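Local structure of purine nucleoside phosphorylase (Thermus thermophilus, 6TK9) at residues A11-K16 with L64-L69; G32-E37 with R262-I267; F107-A112 with I217-L222; L166-A171 with L176-G181; I232-V237 with E247-V252. The protein probably catalyses the phosphate-dependent cleavage of purine nucleosides such as inosine and guanosine to the free base and ribose 1-phosphate. All blocks are in the same frame, centred on the assembly; numbering follows the deposited sequence.

How the contacts relate
The chain opens contact 1 at the end of helix 4-14 and contact 2 at 32-37. Contact 1 closes at 64-69 while contact 2 is still open, so these two cross. L69 then packs on E37 and R265 of contact 2. Contact 3 opens on strand 106-115. Contact 4, a short loop from helix 161-173 to strand 179-185, lies within it, and helix 213-222 closes contact 3. Contact 5 follows as another short loop, its T233 touching A112. Helix 257-270 closes contact 2 last, around contacts 3, 4 and 5, and its Y263 bonds to A167 of contact 4. Contacts 1, 3, 4 and 5 each join a helix to the same mixed sheet.

Contact 1: residues A11-K16 with L64-L69; sequences AYVRSK and LVLGRL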
# COMPACT_ATOMS: atom_id res chain seq x y z
N ALA A 11 -1.84 45.67 19.24
CA ALA A 11 -1.80 46.96 19.98
C ALA A 11 -0.81 46.88 21.16
O ALA A 11 -0.05 47.85 21.35
CB ALA A 11 -3.18 47.34 20.45
N TYR A 12 -0.81 45.80 21.94
CA TYR A 12 0.10 45.68 23.11
C TYR A 12 1.55 45.71 22.61
O TYR A 12 2.38 46.34 23.31
CB TYR A 12 -0.21 44.46 23.97
CG TYR A 12 0.72 44.34 25.15
CD1 TYR A 12 0.48 45.03 26.33
CD2 TYR A 12 1.86 43.57 25.08
CE1 TYR A 12 1.34 44.94 27.41
CE2 TYR A 12 2.74 43.47 26.15
CZ TYR A 12 2.49 44.17 27.32
OH TYR A 12 3.37 44.07 28.37
N VAL A 13 1.85 45.09 21.46
CA VAL A 13 3.23 45.04 20.89
C VAL A 13 3.59 46.44 20.37
O VAL A 13 4.70 46.92 20.67
CB VAL A 13 3.40 43.94 19.82
CG1 VAL A 13 4.76 44.01 19.15
CG2 VAL A 13 3.20 42.54 20.39
N ARG A 14 2.67 47.09 19.67
CA ARG A 14 2.81 48.50 19.20
C ARG A 14 2.92 49.46 20.41
O ARG A 14 3.43 50.57 20.21
CB ARG A 14 1.66 48.86 18.26
CG ARG A 14 1.79 48.25 16.86
CD ARG A 14 0.57 48.54 15.99
NE ARG A 14 0.62 48.00 14.62
CZ ARG A 14 -0.43 47.87 13.79
NH1 ARG A 14 -1.65 48.23 14.15
NH2 ARG A 14 -0.26 47.37 12.57
N SER A 15 2.52 49.06 21.61
CA SER A 15 2.71 49.87 22.85
C SER A 15 4.18 49.82 23.24
O SER A 15 4.58 50.67 24.04
CB SER A 15 1.83 49.41 24.01
OG SER A 15 2.53 48.52 24.89
N LYS A 16 4.95 48.85 22.74
CA LYS A 16 6.39 48.67 23.07
C LYS A 16 7.27 49.17 21.92
O LYS A 16 8.44 49.48 22.20
CB LYS A 16 6.73 47.21 23.35
CG LYS A 16 5.94 46.57 24.48
CD LYS A 16 6.10 47.25 25.82
CE LYS A 16 5.12 46.73 26.86
NZ LYS A 16 5.62 47.01 28.22
N LEU A 64 8.70 36.69 22.33
CA LEU A 64 8.57 37.33 21.01
C LEU A 64 9.72 38.34 20.86
O LEU A 64 9.87 39.20 21.74
CB LEU A 64 7.21 38.01 20.87
CG LEU A 64 6.89 38.45 19.45
CD1 LEU A 64 6.70 37.24 18.55
CD2 LEU A 64 5.65 39.34 19.41
N VAL A 65 10.49 38.25 19.78
CA VAL A 65 11.66 39.14 19.51
C VAL A 65 11.42 39.87 18.19
O VAL A 65 11.27 39.19 17.17
CB VAL A 65 12.96 38.34 19.48
CG1 VAL A 65 14.12 39.17 18.95
CG2 VAL A 65 13.31 37.75 20.84
N LEU A 66 11.36 41.21 18.23
CA LEU A 66 11.39 42.08 17.03
C LEU A 66 12.79 42.68 16.90
O LEU A 66 13.36 43.09 17.94
CB LEU A 66 10.33 43.18 17.18
CG LEU A 66 8.88 42.70 17.05
CD1 LEU A 66 8.09 43.03 18.30
CD2 LEU A 66 8.21 43.29 15.83
N GLY A 67 13.33 42.69 15.68
CA GLY A 67 14.68 43.20 15.44
C GLY A 67 15.21 42.95 14.04
O GLY A 67 14.43 42.81 13.07
N ARG A 68 16.53 42.96 13.93
CA ARG A 68 17.27 42.90 12.65
C ARG A 68 18.14 41.64 12.72
O ARG A 68 18.80 41.43 13.75
CB ARG A 68 18.05 44.21 12.46
CG ARG A 68 18.47 44.51 11.03
CD ARG A 68 18.82 45.97 10.86
NE ARG A 68 17.60 46.77 10.77
CZ ARG A 68 16.84 46.91 9.68
NH1 ARG A 68 15.74 47.63 9.72
NH2 ARG A 68 17.18 46.31 8.54
N LEU A 69 18.04 40.79 11.71
CA LEU A 69 18.85 39.56 11.56
C LEU A 69 19.22 39.50 10.08
O LEU A 69 18.33 39.82 9.28
CB LEU A 69 18.02 38.36 12.03
CG LEU A 69 18.72 37.01 12.03
CD1 LEU A 69 19.86 36.98 13.03
CD2 LEU A 69 17.71 35.91 12.34
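V13 meets two leucines, L64 and L66, and it gives one methyl to each. CG1 of V13 lies against CD1 of L66 at 3.6 Å. CG2 of V13 meets CD2 of L64 more loosely, at 4.1 Å. The branch of V13 is what lets it do both. CG1 stands anti to the backbone N (chi1 174°), and CG2 takes the place anti to the carbonyl carbon. One methyl is thus turned to each leucine. V13 and L64 cross at about a right angle, while V13 and L66 meet at a slant. L64 and L66 lie two residues apart on one strand, so both point to the same side of the sheet. No hydrogen bond passes between 11-16 and 64-69, and the touching residues are all buried.

The next shell holds both partners in place. I44 packs on V13, and its backbone bonds to L64. L66 is bonded through its backbone to V41 and A42. L75 touches both leucines, and Y77 touches L64. Near the end of the helix, the hydroxyl of S15 turns back, and its OG donates to the carbonyl O of Y12 at 2.7 Å. K16 N bonds to V13 O at 2.8 Å.

At G67 the chain turns a corner and continues as strand 68-69. The contact seats the N-terminal helix on strand 63-66, which runs antiparallel between strands 39-45 and 72-78. It is helix-on-sheet packing in an alpha/beta fold of the phosphorylase superfamily.

Contact 2: residues G32-E37 with R262-I267; sequences GPLADE and RYVRGI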
# COMPACT_ATOMS: atom_id res chain seq x y z
N GLY A 32 16.02 27.75 19.49
CA GLY A 32 15.93 29.09 20.12
C GLY A 32 17.16 29.98 19.92
O GLY A 32 17.01 31.14 19.55
N PRO A 33 18.40 29.50 20.19
CA PRO A 33 19.61 30.33 20.11
C PRO A 33 19.78 31.31 18.93
O PRO A 33 20.21 32.42 19.14
CB PRO A 33 20.71 29.26 20.07
CG PRO A 33 20.18 28.21 21.01
CD PRO A 33 18.70 28.13 20.68
N LEU A 34 19.40 30.95 17.71
CA LEU A 34 19.40 31.96 16.62
C LEU A 34 18.77 33.29 17.13
O LEU A 34 19.16 34.35 16.66
CB LEU A 34 18.68 31.38 15.40
CG LEU A 34 18.58 32.27 14.15
CD1 LEU A 34 19.92 32.86 13.74
CD2 LEU A 34 17.99 31.49 12.99
N ALA A 35 17.84 33.26 18.09
CA ALA A 35 17.13 34.48 18.54
C ALA A 35 18.10 35.43 19.27
O ALA A 35 17.87 36.64 19.27
CB ALA A 35 15.98 34.12 19.44
N ASP A 36 19.14 34.87 19.89
CA ASP A 36 20.17 35.66 20.61
C ASP A 36 21.02 36.46 19.61
O ASP A 36 21.62 37.46 20.00
CB ASP A 36 21.01 34.73 21.48
CG ASP A 36 20.25 34.20 22.69
OD1 ASP A 36 19.12 34.68 22.95
OD2 ASP A 36 20.80 33.34 23.38
N GLU A 37 21.07 36.06 18.34
CA GLU A 37 21.92 36.75 17.35
C GLU A 37 21.14 37.94 16.78
O GLU A 37 21.73 38.72 16.01
CB GLU A 37 22.40 35.73 16.31
CG GLU A 37 23.03 34.50 16.94
CD GLU A 37 23.71 33.50 16.01
OE1 GLU A 37 23.75 33.78 14.80
OE2 GLU A 37 24.19 32.45 16.51
N ARG A 262 23.47 29.13 9.80
CA ARG A 262 24.15 29.55 8.54
C ARG A 262 23.17 29.41 7.37
O ARG A 262 23.24 30.24 6.44
CB ARG A 262 25.43 28.75 8.29
CG ARG A 262 26.31 29.36 7.21
CD ARG A 262 27.43 28.43 6.78
NE ARG A 262 27.89 28.85 5.46
CZ ARG A 262 28.44 28.05 4.54
NH1 ARG A 262 28.61 26.76 4.78
NH2 ARG A 262 28.81 28.56 3.38
N TYR A 263 22.29 28.40 7.42
CA TYR A 263 21.33 28.10 6.33
C TYR A 263 20.19 29.11 6.42
O TYR A 263 19.87 29.76 5.40
CB TYR A 263 20.92 26.61 6.34
CG TYR A 263 19.96 26.24 5.23
CD1 TYR A 263 20.33 26.31 3.90
CD2 TYR A 263 18.67 25.85 5.52
CE1 TYR A 263 19.43 26.01 2.88
CE2 TYR A 263 17.77 25.51 4.52
CZ TYR A 263 18.15 25.59 3.19
OH TYR A 263 17.24 25.29 2.22
N VAL A 264 19.62 29.31 7.61
CA VAL A 264 18.45 30.21 7.79
C VAL A 264 18.87 31.60 7.34
O VAL A 264 18.10 32.25 6.57
CB VAL A 264 17.93 30.22 9.24
CG1 VAL A 264 16.86 31.28 9.44
CG2 VAL A 264 17.39 28.86 9.67
N ARG A 265 20.05 32.03 7.78
CA ARG A 265 20.67 33.35 7.42
C ARG A 265 20.79 33.44 5.90
O ARG A 265 20.36 34.46 5.34
CB ARG A 265 22.03 33.53 8.09
CG ARG A 265 21.99 33.89 9.57
CD ARG A 265 23.38 33.77 10.16
NE ARG A 265 23.42 34.18 11.56
CZ ARG A 265 23.36 35.44 11.98
NH1 ARG A 265 23.24 36.44 11.12
NH2 ARG A 265 23.41 35.69 13.28
N GLY A 266 21.34 32.40 5.26
CA GLY A 266 21.46 32.29 3.79
C GLY A 266 20.16 32.64 3.10
O GLY A 266 20.17 33.50 2.19
N ILE A 267 19.06 32.01 3.54
CA ILE A 267 17.69 32.23 3.00
C ILE A 267 17.25 33.67 3.29
O ILE A 267 16.89 34.37 2.33
CB ILE A 267 16.73 31.18 3.60
CG1 ILE A 267 17.04 29.79 3.05
CG2 ILE A 267 15.28 31.58 3.39
CD1 ILE A 267 16.66 28.66 3.98
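E37 and R265 form a salt bridge that joins the loop 32-37 to helix 257-270. Beside it, L34 meets V264. R265 leaves the helix with CG anti to the carbonyl carbon (chi1 -77°) and stays extended from CG to NE. The last torsion then turns the guanidinium across the end of E37. The glutamate is also extended beyond CG. The two side chains cross at about a right angle, yet their flat groups are nearly coplanar. Only OE1 of E37 is used across this contact. NH2 of R265 donates to it almost straight, at 173°. The modelled length from NH2 to OE1 is very short, 2.5 Å, so its exact value is doubtful. NE of R265 adds a weak, bent bond to the same OE1 at 3.3 Å. NH2 also lies 3.2 Å from CB of E37.

L34 has CG anti to its backbone N (chi1 -180°), which carries its branched end toward the helix. CD2 touches CG1 of V264 at 3.7 Å, the two side chains meeting at a slant. CD1 of L34 lies 4.3 Å from NE of R265. L25 touches both L34 and V264 from strand 23-27. L69 packs on R265, and NH1 of R265 has a long, weak ion pair with E70.

A leucine in place of R265 would probably lose both bonds to OE1 and leave E37 without this salt bridge to the helix. The contact has two parts: a buried apolar pair, and beside it a charged pair on the more exposed side, where solvent probably weakens it.

Contact 3: residues F107-A112 with I217-L222; sequences FLLTSA and IALRHL. With PO4 (phosphate ion), chain G.
The F107 ring, with a methyl of L219 over one face, has an unusual first torsion: chi1 is -97°, away from the common staggered values. CD2 of L219 lies 4.2 Å from the ring centroid and 27° off the ring normal, a CH-pi contact. It is closest to CD1 of F107, at 3.8 Å. The other methyl, CD1, reaches CG and CB of F107, both at 3.9 Å. The two side chains cross at about a right angle. L109 comes from the same side of the strand and meets L219 tip to tip, CD2 to CD1 at 4.1 Å.

This is a helix laid on a sheet. Helix 213-222 packs against strand 106-115 near the centre of the subunit, and L219 also touches V226 on the neighbouring parallel strand 225-235. V96 of helix 94-102 packs on both F107 and L219.

The far end of the same strand serves a phosphate site. A112 N donates to O3 of the phosphate ion at 2.9 Å. S29, R80, H82 and S211 are also hydrogen-bonded to this ion. It probably came from the crystallisation liquor, but its place is consistent with that of the phosphate substrate. S111 takes chi1 49°, which turns OG away from the ion and toward S230, its hydrogen-bond partner.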
# COMPACT_ATOMS: atom_id res chain seq x y z
N PHE A 107 6.81 33.76 6.30
CA PHE A 107 7.10 33.03 7.56
C PHE A 107 7.95 31.80 7.27
O PHE A 107 7.63 31.06 6.34
CB PHE A 107 5.81 32.59 8.24
CG PHE A 107 5.34 33.51 9.33
CD1 PHE A 107 4.54 34.60 9.05
CD2 PHE A 107 5.68 33.26 10.65
CE1 PHE A 107 4.10 35.43 10.07
CE2 PHE A 107 5.25 34.09 11.67
CZ PHE A 107 4.46 35.17 11.37
N LEU A 108 9.00 31.62 8.07
CA LEU A 108 9.89 30.44 8.10
C LEU A 108 9.50 29.65 9.36
O LEU A 108 9.76 30.14 10.46
CB LEU A 108 11.36 30.88 8.16
CG LEU A 108 12.05 31.22 6.83
CD1 LEU A 108 11.26 32.21 5.98
CD2 LEU A 108 13.45 31.74 7.06
N LEU A 109 8.86 28.50 9.22
CA LEU A 109 8.50 27.66 10.39
C LEU A 109 9.56 26.57 10.55
O LEU A 109 9.76 25.83 9.60
CB LEU A 109 7.11 27.08 10.17
CG LEU A 109 6.03 28.09 9.80
CD1 LEU A 109 4.77 27.37 9.36
CD2 LEU A 109 5.74 29.02 10.97
N THR A 110 10.22 26.51 11.71
CA THR A 110 11.31 25.56 11.99
C THR A 110 10.88 24.66 13.15
O THR A 110 10.14 25.14 14.03
CB THR A 110 12.65 26.27 12.28
OG1 THR A 110 12.72 26.67 13.66
CG2 THR A 110 12.86 27.48 11.38
N SER A 111 11.34 23.40 13.14
CA SER A 111 10.97 22.34 14.11
C SER A 111 12.12 21.35 14.23
O SER A 111 12.94 21.24 13.29
CB SER A 111 9.69 21.65 13.67
OG SER A 111 9.77 21.28 12.30
N ALA A 112 12.19 20.64 15.35
CA ALA A 112 12.89 19.33 15.44
C ALA A 112 11.91 18.25 14.97
O ALA A 112 10.71 18.35 15.33
CB ALA A 112 13.36 19.09 16.86
N ILE A 217 -1.55 25.87 8.09
CA ILE A 217 -2.98 26.02 7.69
C ILE A 217 -3.47 27.44 8.05
O ILE A 217 -4.09 28.10 7.19
CB ILE A 217 -3.87 24.93 8.34
CG1 ILE A 217 -3.49 23.54 7.84
CG2 ILE A 217 -5.34 25.23 8.11
CD1 ILE A 217 -4.10 22.41 8.62
N ALA A 218 -3.21 27.88 9.28
CA ALA A 218 -3.57 29.23 9.80
C ALA A 218 -3.00 30.31 8.87
O ALA A 218 -3.74 31.28 8.56
CB ALA A 218 -3.10 29.39 11.22
N LEU A 219 -1.74 30.15 8.44
CA LEU A 219 -0.99 31.16 7.66
C LEU A 219 -1.44 31.17 6.19
O LEU A 219 -1.43 32.28 5.59
CB LEU A 219 0.51 30.91 7.80
CG LEU A 219 1.10 31.42 9.11
CD1 LEU A 219 2.48 30.85 9.35
CD2 LEU A 219 1.16 32.94 9.12
N ARG A 220 -1.84 30.04 5.61
CA ARG A 220 -2.31 30.02 4.19
C ARG A 220 -3.74 30.57 4.15
O ARG A 220 -4.10 31.23 3.15
CB ARG A 220 -2.20 28.62 3.58
CG ARG A 220 -0.77 28.13 3.43
CD ARG A 220 0.05 28.87 2.39
NE ARG A 220 -0.61 28.99 1.11
CZ ARG A 220 -0.87 30.13 0.50
NH1 ARG A 220 -0.48 31.28 1.02
NH2 ARG A 220 -1.55 30.12 -0.63
N HIS A 221 -4.51 30.35 5.21
CA HIS A 221 -5.83 31.02 5.43
C HIS A 221 -5.65 32.54 5.23
O HIS A 221 -6.44 33.14 4.49
CB HIS A 221 -6.37 30.62 6.80
CG HIS A 221 -7.65 31.26 7.18
ND1 HIS A 221 -7.75 32.13 8.26
CD2 HIS A 221 -8.90 31.13 6.68
CE1 HIS A 221 -9.01 32.54 8.38
NE2 HIS A 221 -9.73 31.94 7.42
N LEU A 222 -4.57 33.10 5.81
CA LEU A 222 -4.27 34.55 5.87
C LEU A 222 -3.67 35.07 4.57
O LEU A 222 -3.72 36.30 4.37
CB LEU A 222 -3.32 34.80 7.05
CG LEU A 222 -3.99 34.64 8.40
CD1 LEU A 222 -2.96 34.56 9.50
CD2 LEU A 222 -4.96 35.78 8.66
P PO4 G . 9.10 21.43 17.68
O1 PO4 G . 8.29 22.53 18.39
O2 PO4 G . 9.34 20.27 18.64
O3 PO4 G . 10.44 21.96 17.21
O4 PO4 G . 8.31 20.97 16.46

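Contact 4: residues L166-A171 with L176-G181; sequences LARKVA and LHLFEG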
# COMPACT_ATOMS: atom_id res chain seq x y z
N LEU A 166 14.28 28.73 -3.71
CA LEU A 166 15.28 29.56 -2.99
C LEU A 166 16.05 28.69 -2.00
O LEU A 166 17.29 28.80 -1.94
CB LEU A 166 14.58 30.71 -2.26
CG LEU A 166 15.54 31.69 -1.58
CD1 LEU A 166 16.18 32.61 -2.62
CD2 LEU A 166 14.84 32.50 -0.51
N ALA A 167 15.32 27.87 -1.25
CA ALA A 167 15.88 26.96 -0.23
C ALA A 167 16.86 26.01 -0.91
O ALA A 167 17.89 25.71 -0.29
CB ALA A 167 14.77 26.21 0.50
N ARG A 168 16.57 25.60 -2.15
CA ARG A 168 17.45 24.68 -2.93
C ARG A 168 18.71 25.43 -3.39
O ARG A 168 19.82 24.88 -3.22
CB ARG A 168 16.70 24.09 -4.13
CG ARG A 168 15.77 22.95 -3.74
CD ARG A 168 14.67 22.79 -4.76
NE ARG A 168 13.90 21.59 -4.44
CZ ARG A 168 12.80 21.22 -5.09
NH1 ARG A 168 12.35 21.95 -6.09
NH2 ARG A 168 12.16 20.12 -4.73
N LYS A 169 18.55 26.64 -3.93
CA LYS A 169 19.66 27.50 -4.41
C LYS A 169 20.64 27.74 -3.25
O LYS A 169 21.87 27.54 -3.42
CB LYS A 169 19.08 28.79 -4.99
CG LYS A 169 20.03 29.57 -5.90
CD LYS A 169 19.32 30.48 -6.87
CE LYS A 169 20.26 31.42 -7.59
NZ LYS A 169 20.97 32.29 -6.62
N VAL A 170 20.12 28.08 -2.07
CA VAL A 170 21.00 28.47 -0.93
C VAL A 170 21.75 27.23 -0.43
O VAL A 170 22.89 27.39 -0.00
CB VAL A 170 20.22 29.18 0.19
CG1 VAL A 170 21.08 29.40 1.44
CG2 VAL A 170 19.61 30.48 -0.30
N ALA A 171 21.15 26.05 -0.49
CA ALA A 171 21.82 24.79 -0.05
C ALA A 171 23.01 24.49 -0.96
O ALA A 171 24.13 24.27 -0.44
CB ALA A 171 20.85 23.64 -0.03
N LEU A 176 25.72 22.32 0.94
CA LEU A 176 24.86 21.67 1.96
C LEU A 176 23.84 20.75 1.26
O LEU A 176 23.15 21.22 0.34
CB LEU A 176 24.18 22.79 2.76
CG LEU A 176 23.37 22.42 4.00
CD1 LEU A 176 21.90 22.29 3.64
CD2 LEU A 176 23.88 21.16 4.70
N HIS A 177 23.81 19.46 1.62
CA HIS A 177 22.85 18.47 1.06
C HIS A 177 21.52 18.62 1.79
O HIS A 177 21.48 18.25 2.98
CB HIS A 177 23.35 17.02 1.13
CG HIS A 177 22.37 16.06 0.54
ND1 HIS A 177 21.69 16.34 -0.64
CD2 HIS A 177 21.94 14.84 0.94
CE1 HIS A 177 20.90 15.33 -0.93
NE2 HIS A 177 21.04 14.40 0.02
N LEU A 178 20.52 19.16 1.09
CA LEU A 178 19.16 19.50 1.59
C LEU A 178 18.22 18.34 1.26
O LEU A 178 17.87 18.20 0.06
CB LEU A 178 18.70 20.80 0.92
CG LEU A 178 17.33 21.34 1.33
CD1 LEU A 178 17.28 21.68 2.83
CD2 LEU A 178 16.98 22.56 0.51
N PHE A 179 17.88 17.54 2.28
CA PHE A 179 16.76 16.56 2.24
C PHE A 179 15.45 17.32 2.07
O PHE A 179 15.35 18.49 2.48
CB PHE A 179 16.67 15.71 3.51
CG PHE A 179 17.88 14.87 3.75
CD1 PHE A 179 18.21 13.85 2.88
CD2 PHE A 179 18.73 15.14 4.83
CE1 PHE A 179 19.34 13.08 3.11
CE2 PHE A 179 19.87 14.38 5.04
CZ PHE A 179 20.17 13.35 4.18
N GLU A 180 14.49 16.65 1.44
CA GLU A 180 13.17 17.21 1.06
C GLU A 180 12.11 16.17 1.44
O GLU A 180 12.44 14.98 1.42
CB GLU A 180 13.16 17.53 -0.43
CG GLU A 180 14.30 18.45 -0.88
CD GLU A 180 14.19 18.89 -2.33
OE1 GLU A 180 13.33 18.33 -3.05
OE2 GLU A 180 14.96 19.77 -2.74
N GLY A 181 10.90 16.60 1.80
CA GLY A 181 9.79 15.65 1.94
C GLY A 181 8.56 16.20 2.63
O GLY A 181 8.43 17.45 2.79
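A167 is the first residue of the helix to meet the returning chain. CD2 of L178 packs on its carbonyl O at 3.4 Å. That O accepts a hydrogen bond from the hydroxyl of Y263, on helix 257-270, and Y263 packs on L178 as well.

R168 comes next and carries the charged part of the contact. CG stands anti to the carbonyl carbon (chi1 -78°), and the chain runs extended to NE, so the guanidinium reaches E180. It grips the carboxylate side-on with two nitrogens. NE donates to OE2 of E180 at 2.7 Å, and NH2 donates to OE1 of E180 at 2.7 Å. Both oxygens lie close to the guanidinium plane. The two planes are 25° apart, and both nitrogens meet the carboxylate from above its plane. Two bonds, one to each oxygen, fix the rotation of both groups. H177 of a neighbouring subunit packs on both R168 and E180, so the salt bridge lies at a subunit interface.

A171 makes the last contact of the helix segment. Its CB touches CB of L178 at 3.7 Å and CD1 of L176 at 4.0 Å. Its carbonyl O accepts a bond from L176 N at 2.9 Å, with the donor tilted 35° from the carbonyl plane. This bond ties the last turn of the helix to the start of the return.

L178 and E180 face the helix, while H177 points away. Beyond them, strand 179-185 runs parallel to strand 124-133, bonded through F179 and G181. This is the helix-to-strand half of a beta-alpha-beta crossover.

Contact 5: residues I232-V237 with E247-V252; sequences ITDMAV and EEVLRV
T233 packs on V249 and V252 where the end of strand 225-235 meets helix 246-255. This is a strand-to-helix connection at the end of an inner strand of the sheet in an alpha/beta fold, with nine residues between the two segments. The side chain of T233 can be followed outward. CB faces the helix backbone and lies 3.7 Å from V249 O. Beyond it the branch divides. CG2 is anti to the carbonyl carbon and rests 3.6 Å from the same V249 O, with CG1 of V249 a little farther off. OG1 sits between the backbone N and the carbonyl carbon (chi1 53°). From there it meets CG1 of V249 at 3.7 Å. It donates to OD1 of the next residue, D234, at 3.1 Å. The carboxylate uses its anti lone pair, the one away from its other oxygen. A113 O on the neighbouring strand 106-115 is a second, weak partner of OG1.

Replacing T233 with an alanine would probably leave D234 OD1 without this hydroxyl and open a gap beside V249.

The backbone of T233 faces V252. Its carbonyl O is met by CB and both methyls of V252, with CG1 at 3.4 Å. No hydrogen bond joins the two segments, so the fit here depends on shape. A112 touches both T233 and V249, which brings strand 106-115 to the same spot. H243 and A244, in the loop before the helix, lie against D234. On the helix side, CG2 of V249 ends 3.9 Å from OD1 of D234.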
# COMPACT_ATOMS: atom_id res chain seq x y z
N ILE A 232 16.43 17.12 11.25
CA ILE A 232 16.18 15.68 11.46
C ILE A 232 17.09 15.25 12.62
O ILE A 232 18.20 14.79 12.38
CB ILE A 232 16.42 14.90 10.15
CG1 ILE A 232 15.55 15.44 9.02
CG2 ILE A 232 16.21 13.41 10.37
CD1 ILE A 232 14.08 15.31 9.27
N THR A 233 16.60 15.45 13.85
CA THR A 233 17.34 15.25 15.12
C THR A 233 17.62 13.77 15.36
O THR A 233 18.64 13.45 16.01
CB THR A 233 16.55 15.87 16.28
OG1 THR A 233 15.24 15.32 16.22
CG2 THR A 233 16.50 17.38 16.21
N ASP A 234 16.74 12.89 14.89
CA ASP A 234 16.84 11.42 15.08
C ASP A 234 16.33 10.73 13.81
O ASP A 234 15.75 11.41 12.95
CB ASP A 234 16.11 10.95 16.36
CG ASP A 234 14.60 11.20 16.39
OD1 ASP A 234 14.18 12.38 16.37
OD2 ASP A 234 13.83 10.20 16.46
N MET A 235 16.54 9.43 13.71
CA MET A 235 16.00 8.60 12.61
C MET A 235 14.92 7.70 13.23
O MET A 235 15.24 6.82 14.05
CB MET A 235 17.11 7.81 11.92
CG MET A 235 17.99 8.67 10.99
SD MET A 235 17.04 9.68 9.79
CE MET A 235 16.20 8.41 8.86
N ALA A 236 13.66 8.02 12.93
CA ALA A 236 12.45 7.30 13.37
C ALA A 236 12.14 6.22 12.33
O ALA A 236 11.27 6.44 11.44
CB ALA A 236 11.30 8.27 13.56
N VAL A 237 12.86 5.11 12.40
CA VAL A 237 12.64 3.96 11.48
C VAL A 237 12.45 2.70 12.33
O VAL A 237 13.34 2.25 13.04
CB VAL A 237 13.73 3.87 10.40
CG1 VAL A 237 14.89 4.83 10.65
CG2 VAL A 237 14.22 2.44 10.16
N GLU A 247 16.23 14.13 25.60
CA GLU A 247 17.64 14.56 25.81
C GLU A 247 18.46 14.46 24.50
O GLU A 247 19.29 15.36 24.25
CB GLU A 247 18.26 13.72 26.94
CG GLU A 247 19.54 14.28 27.52
CD GLU A 247 20.17 13.43 28.62
OE1 GLU A 247 20.84 12.42 28.29
OE2 GLU A 247 19.96 13.76 29.81
N GLU A 248 18.22 13.41 23.69
CA GLU A 248 18.96 13.07 22.44
C GLU A 248 18.50 13.98 21.29
O GLU A 248 19.37 14.46 20.54
CB GLU A 248 18.78 11.58 22.12
CG GLU A 248 19.40 11.13 20.80
CD GLU A 248 19.44 9.63 20.58
OE1 GLU A 248 19.07 8.87 21.52
OE2 GLU A 248 19.84 9.20 19.46
N VAL A 249 17.17 14.19 21.16
CA VAL A 249 16.54 15.16 20.20
C VAL A 249 17.23 16.52 20.40
O VAL A 249 17.97 16.94 19.48
CB VAL A 249 15.00 15.25 20.36
CG1 VAL A 249 14.39 16.43 19.60
CG2 VAL A 249 14.30 13.96 19.93
N LEU A 250 17.04 17.14 21.58
CA LEU A 250 17.52 18.51 21.92
C LEU A 250 19.04 18.62 21.76
O LEU A 250 19.49 19.73 21.37
CB LEU A 250 17.10 18.88 23.34
CG LEU A 250 15.61 19.19 23.53
CD1 LEU A 250 15.28 19.38 25.00
CD2 LEU A 250 15.19 20.40 22.71
N ARG A 251 19.80 17.55 22.07
CA ARG A 251 21.29 17.51 21.96
C ARG A 251 21.72 17.66 20.49
O ARG A 251 22.70 18.41 20.25
CB ARG A 251 21.91 16.23 22.52
CG ARG A 251 23.43 16.23 22.41
CD ARG A 251 24.11 14.98 22.95
NE ARG A 251 23.91 13.83 22.08
CZ ARG A 251 23.20 12.74 22.37
NH1 ARG A 251 22.58 12.63 23.54
NH2 ARG A 251 23.11 11.76 21.49
N VAL A 252 21.05 16.97 19.56
CA VAL A 252 21.37 17.00 18.10
C VAL A 252 20.94 18.35 17.51
O VAL A 252 21.61 18.80 16.56
CB VAL A 252 20.75 15.79 17.36
CG1 VAL A 252 20.97 15.86 15.85
CG2 VAL A 252 21.29 14.47 17.91